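Local coordinates for protein FkbI (Streptomyces hygroscopicus, PDB 1R2J), which binds FAD and probably acts as an acyl-ACP dehydrogenase in making the methoxymalonyl extender unit of the polyketide FK520, at residues Ser121-Arg126 and Gly138-Thr143. Sequence-based numbering, arbitrary orientation.
Sequences SAMRTR and GHKVWT. With FAD (flavin-adenine dinucleotide), chain B.
K140 reaches from its strand to the loop at T125 and M123. CG stands anti to the carbonyl carbon (chi1 -65°) and the chain bends at chi2, which carries CE to 3.5 Å from T125 CG2; the side chain also packs on L194 and V154. It crosses the T125 side chain at about a right angle, and K140 NZ ends 3.0 Å from T125 CG2. M123 SD lies 3.6 Å from K140 NZ. A lysine suits this buried place because CE packs on the threonine methyl while the ammonium, passing the sulfur, is satisfied by the carbonyl oxygens of F111 and F155 and a salt bridge to E113. The same glutamate accepts the backbone N-H groups of R124 and T125. Threonine offers K140 a methyl and sets its hydroxyl beside G138, with OG1 3.7 Å from G138 CA, where a side chain would clash. Farther along, the broad, flat W142 ring can lie over the flavin, its CE3 3.6 Å from FAD C8; an alanine here would probably leave the dimethylbenzene end without the indole on this side. A strand that runs to the flavin, with a loop packed beside it, belongs to the beta domain of the acyl-CoA dehydrogenase fold, at its FAD site.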
loop_
_atom_site.group_PDB
_atom_site.type_symbol
_atom_site.label_atom_id
_atom_site.label_comp_id
_atom_site.label_asym_id
_atom_site.label_seq_id
_atom_site.Cartn_x
_atom_site.Cartn_y
_atom_site.Cartn_z
ATOM N N SER A 121 -14.009 -11.430 7.419
ATOM C CA SER A 121 -14.720 -11.895 8.603
ATOM C C SER A 121 -14.410 -13.351 8.924
ATOM O O SER A 121 -14.885 -13.889 9.927
ATOM C CB SER A 121 -16.233 -11.701 8.429
ATOM O OG SER A 121 -16.722 -12.408 7.304
ATOM N N ALA A 122 -13.607 -13.982 8.075
ATOM C CA ALA A 122 -13.237 -15.378 8.268
ATOM C C ALA A 122 -11.957 -15.556 9.088
ATOM O O ALA A 122 -11.562 -16.681 9.376
ATOM C CB ALA A 122 -13.089 -16.061 6.915
ATOM N N MET A 123 -11.299 -14.459 9.456
ATOM C CA MET A 123 -10.070 -14.565 10.246
ATOM C C MET A 123 -10.388 -15.195 11.607
ATOM O O MET A 123 -11.449 -14.939 12.176
ATOM C CB MET A 123 -9.429 -13.185 10.445
ATOM C CG MET A 123 -10.320 -12.156 11.119
ATOM S SD MET A 123 -9.413 -10.682 11.669
ATOM C CE MET A 123 -9.163 -9.786 10.120
ATOM N N ARG A 124 -9.478 -16.019 12.122
ATOM C CA ARG A 124 -9.702 -16.683 13.406
ATOM C C ARG A 124 -8.765 -16.237 14.522
ATOM O O ARG A 124 -8.865 -16.719 15.652
ATOM C CB ARG A 124 -9.604 -18.202 13.245
ATOM C CG ARG A 124 -10.853 -18.852 12.678
ATOM C CD ARG A 124 -10.573 -19.542 11.362
ATOM N NE ARG A 124 -9.407 -20.414 11.449
ATOM C CZ ARG A 124 -9.074 -21.307 10.522
ATOM N NH1 ARG A 124 -9.825 -21.449 9.439
ATOM N NH2 ARG A 124 -7.988 -22.052 10.675
ATOM N N THR A 125 -7.851 -15.328 14.211
ATOM C CA THR A 125 -6.928 -14.841 15.224
ATOM C C THR A 125 -7.740 -14.203 16.351
ATOM O O THR A 125 -8.724 -13.499 16.101
ATOM C CB THR A 125 -5.951 -13.812 14.629
ATOM O OG1 THR A 125 -5.142 -13.254 15.672
ATOM C CG2 THR A 125 -6.716 -12.706 13.939
ATOM N N ARG A 126 -7.326 -14.453 17.590
ATOM C CA ARG A 126 -8.036 -13.934 18.753
ATOM C C ARG A 126 -7.196 -13.036 19.663
ATOM O O ARG A 126 -6.005 -13.256 19.842
ATOM C CB ARG A 126 -8.584 -15.107 19.576
ATOM C CG ARG A 126 -7.641 -16.299 19.668
ATOM C CD ARG A 126 -8.394 -17.569 20.041
ATOM N NE ARG A 126 -7.485 -18.688 20.273
ATOM C CZ ARG A 126 -6.765 -19.274 19.320
ATOM N NH1 ARG A 126 -6.850 -18.847 18.066
ATOM N NH2 ARG A 126 -5.957 -20.283 19.621
ATOM N N GLY A 138 -2.702 -16.235 16.793
ATOM C CA GLY A 138 -3.189 -16.418 15.440
ATOM C C GLY A 138 -2.097 -16.494 14.394
ATOM O O GLY A 138 -0.945 -16.815 14.694
ATOM N N HIS A 139 -2.468 -16.186 13.158
ATOM C CA HIS A 139 -1.549 -16.232 12.034
ATOM C C HIS A 139 -2.043 -15.288 10.942
ATOM O O HIS A 139 -3.233 -15.254 10.635
ATOM C CB HIS A 139 -1.487 -17.662 11.484
ATOM C CG HIS A 139 -0.491 -17.853 10.379
ATOM N ND1 HIS A 139 -0.499 -17.088 9.231
ATOM C CD2 HIS A 139 0.527 -18.734 10.234
ATOM C CE1 HIS A 139 0.471 -17.490 8.429
ATOM N NE2 HIS A 139 1.108 -18.488 9.014
ATOM N N LYS A 140 -1.129 -14.510 10.371
ATOM C CA LYS A 140 -1.473 -13.592 9.290
ATOM C C LYS A 140 -0.580 -13.958 8.114
ATOM O O LYS A 140 0.507 -14.510 8.303
ATOM C CB LYS A 140 -1.226 -12.134 9.696
ATOM C CG LYS A 140 -2.116 -11.621 10.825
ATOM C CD LYS A 140 -3.595 -11.751 10.484
ATOM C CE LYS A 140 -4.478 -11.264 11.626
ATOM N NZ LYS A 140 -5.940 -11.444 11.355
ATOM N N VAL A 141 -1.034 -13.656 6.902
ATOM C CA VAL A 141 -0.263 -13.975 5.712
ATOM C C VAL A 141 0.017 -12.748 4.863
ATOM O O VAL A 141 -0.708 -11.752 4.932
ATOM C CB VAL A 141 -0.999 -15.002 4.830
ATOM C CG1 VAL A 141 -1.141 -16.323 5.571
ATOM C CG2 VAL A 141 -2.368 -14.449 4.422
ATOM N N TRP A 142 1.086 -12.824 4.076
ATOM C CA TRP A 142 1.462 -11.743 3.171
ATOM C C TRP A 142 1.521 -10.331 3.730
ATOM O O TRP A 142 1.312 -9.376 2.988
ATOM C CB TRP A 142 0.515 -11.732 1.975
ATOM C CG TRP A 142 0.884 -12.697 0.933
ATOM C CD1 TRP A 142 0.473 -13.992 0.823
ATOM C CD2 TRP A 142 1.764 -12.456 -0.164
ATOM N NE1 TRP A 142 1.042 -14.575 -0.282
ATOM C CE2 TRP A 142 1.840 -13.653 -0.908
ATOM C CE3 TRP A 142 2.498 -11.343 -0.593
ATOM C CZ2 TRP A 142 2.622 -13.769 -2.061
ATOM C CZ3 TRP A 142 3.274 -11.459 -1.739
ATOM C CH2 TRP A 142 3.328 -12.666 -2.461
ATOM N N THR A 143 1.815 -10.179 5.014
ATOM C CA THR A 143 1.874 -8.850 5.612
ATOM C C THR A 143 2.987 -7.996 5.010
ATOM O O THR A 143 4.170 -8.303 5.162
ATOM C CB THR A 143 2.086 -8.946 7.128
ATOM O OG1 THR A 143 1.182 -9.918 7.664
ATOM C CG2 THR A 143 1.809 -7.605 7.789
HETATM P PA FAD B . -9.322 -15.189 -2.489
HETATM O O1A FAD B . -9.592 -14.038 -1.636
HETATM O O2A FAD B . -8.855 -16.594 -2.217
HETATM O O5B FAD B . -8.940 -14.908 -3.943
HETATM C C5B FAD B . -10.127 -15.041 -4.618
HETATM C C4B FAD B . -10.162 -14.785 -6.085
HETATM O O4B FAD B . -11.615 -15.013 -6.102
HETATM C C3B FAD B . -9.967 -13.318 -6.306
HETATM O O3B FAD B . -9.670 -13.109 -7.648
HETATM C C2B FAD B . -11.230 -12.710 -5.918
HETATM O O2B FAD B . -11.614 -11.418 -6.458
HETATM C C1B FAD B . -12.298 -13.794 -6.245
HETATM N N9A FAD B . -13.379 -13.752 -5.316
HETATM C C8A FAD B . -13.448 -14.088 -3.937
HETATM N N7A FAD B . -14.611 -13.918 -3.382
HETATM C C5A FAD B . -15.411 -13.443 -4.403
HETATM C C6A FAD B . -16.757 -13.070 -4.469
HETATM N N6A FAD B . -17.578 -13.131 -3.412
HETATM N N1A FAD B . -17.250 -12.625 -5.681
HETATM C C2A FAD B . -16.450 -12.551 -6.770
HETATM N N3A FAD B . -15.097 -12.902 -6.808
HETATM C C4A FAD B . -14.698 -13.345 -5.516
HETATM N N1 FAD B . -2.951 -8.636 3.445
HETATM C C2 FAD B . -2.855 -7.956 4.661
HETATM O O2 FAD B . -3.636 -8.177 5.606
HETATM N N3 FAD B . -1.856 -7.008 4.829
HETATM C C4 FAD B . -0.888 -6.664 3.850
HETATM O O4 FAD B . -0.014 -5.783 4.111
HETATM C C4X FAD B . -0.988 -7.363 2.668
HETATM N N5 FAD B . 0.016 -7.040 1.658
HETATM C C5X FAD B . -0.025 -7.752 0.440
HETATM C C6 FAD B . 0.925 -7.524 -0.591
HETATM C C7 FAD B . 0.956 -8.243 -1.824
HETATM C C7M FAD B . 2.021 -7.932 -2.873
HETATM C C8 FAD B . -0.022 -9.256 -2.027
HETATM C C8M FAD B . -0.092 -10.122 -3.271
HETATM C C9 FAD B . -0.975 -9.501 -1.071
HETATM C C9A FAD B . -1.027 -8.758 0.165
HETATM N N10 FAD B . -2.036 -8.995 1.238
HETATM C C10 FAD B . -2.017 -8.336 2.473
HETATM C "C1'" FAD B . -2.956 -9.933 0.755
HETATM C "C2'" FAD B . -4.210 -9.214 -0.005
HETATM O "O2'" FAD B . -5.026 -8.884 1.156
HETATM C "C3'" FAD B . -4.855 -10.282 -0.692
HETATM O "O3'" FAD B . -4.657 -10.098 -2.116
HETATM C "C4'" FAD B . -6.331 -10.750 -0.706
HETATM O "O4'" FAD B . -7.044 -10.897 0.493
HETATM C "C5'" FAD B . -6.018 -12.036 -1.309
HETATM O "O5'" FAD B . -6.803 -13.098 -0.859
HETATM P P FAD B . -6.341 -14.560 -1.392
HETATM O O1P FAD B . -6.960 -14.516 -0.155
HETATM O O2P FAD B . -6.459 -16.100 -1.235
HETATM O O3P FAD B . -7.793 -14.960 -2.006
#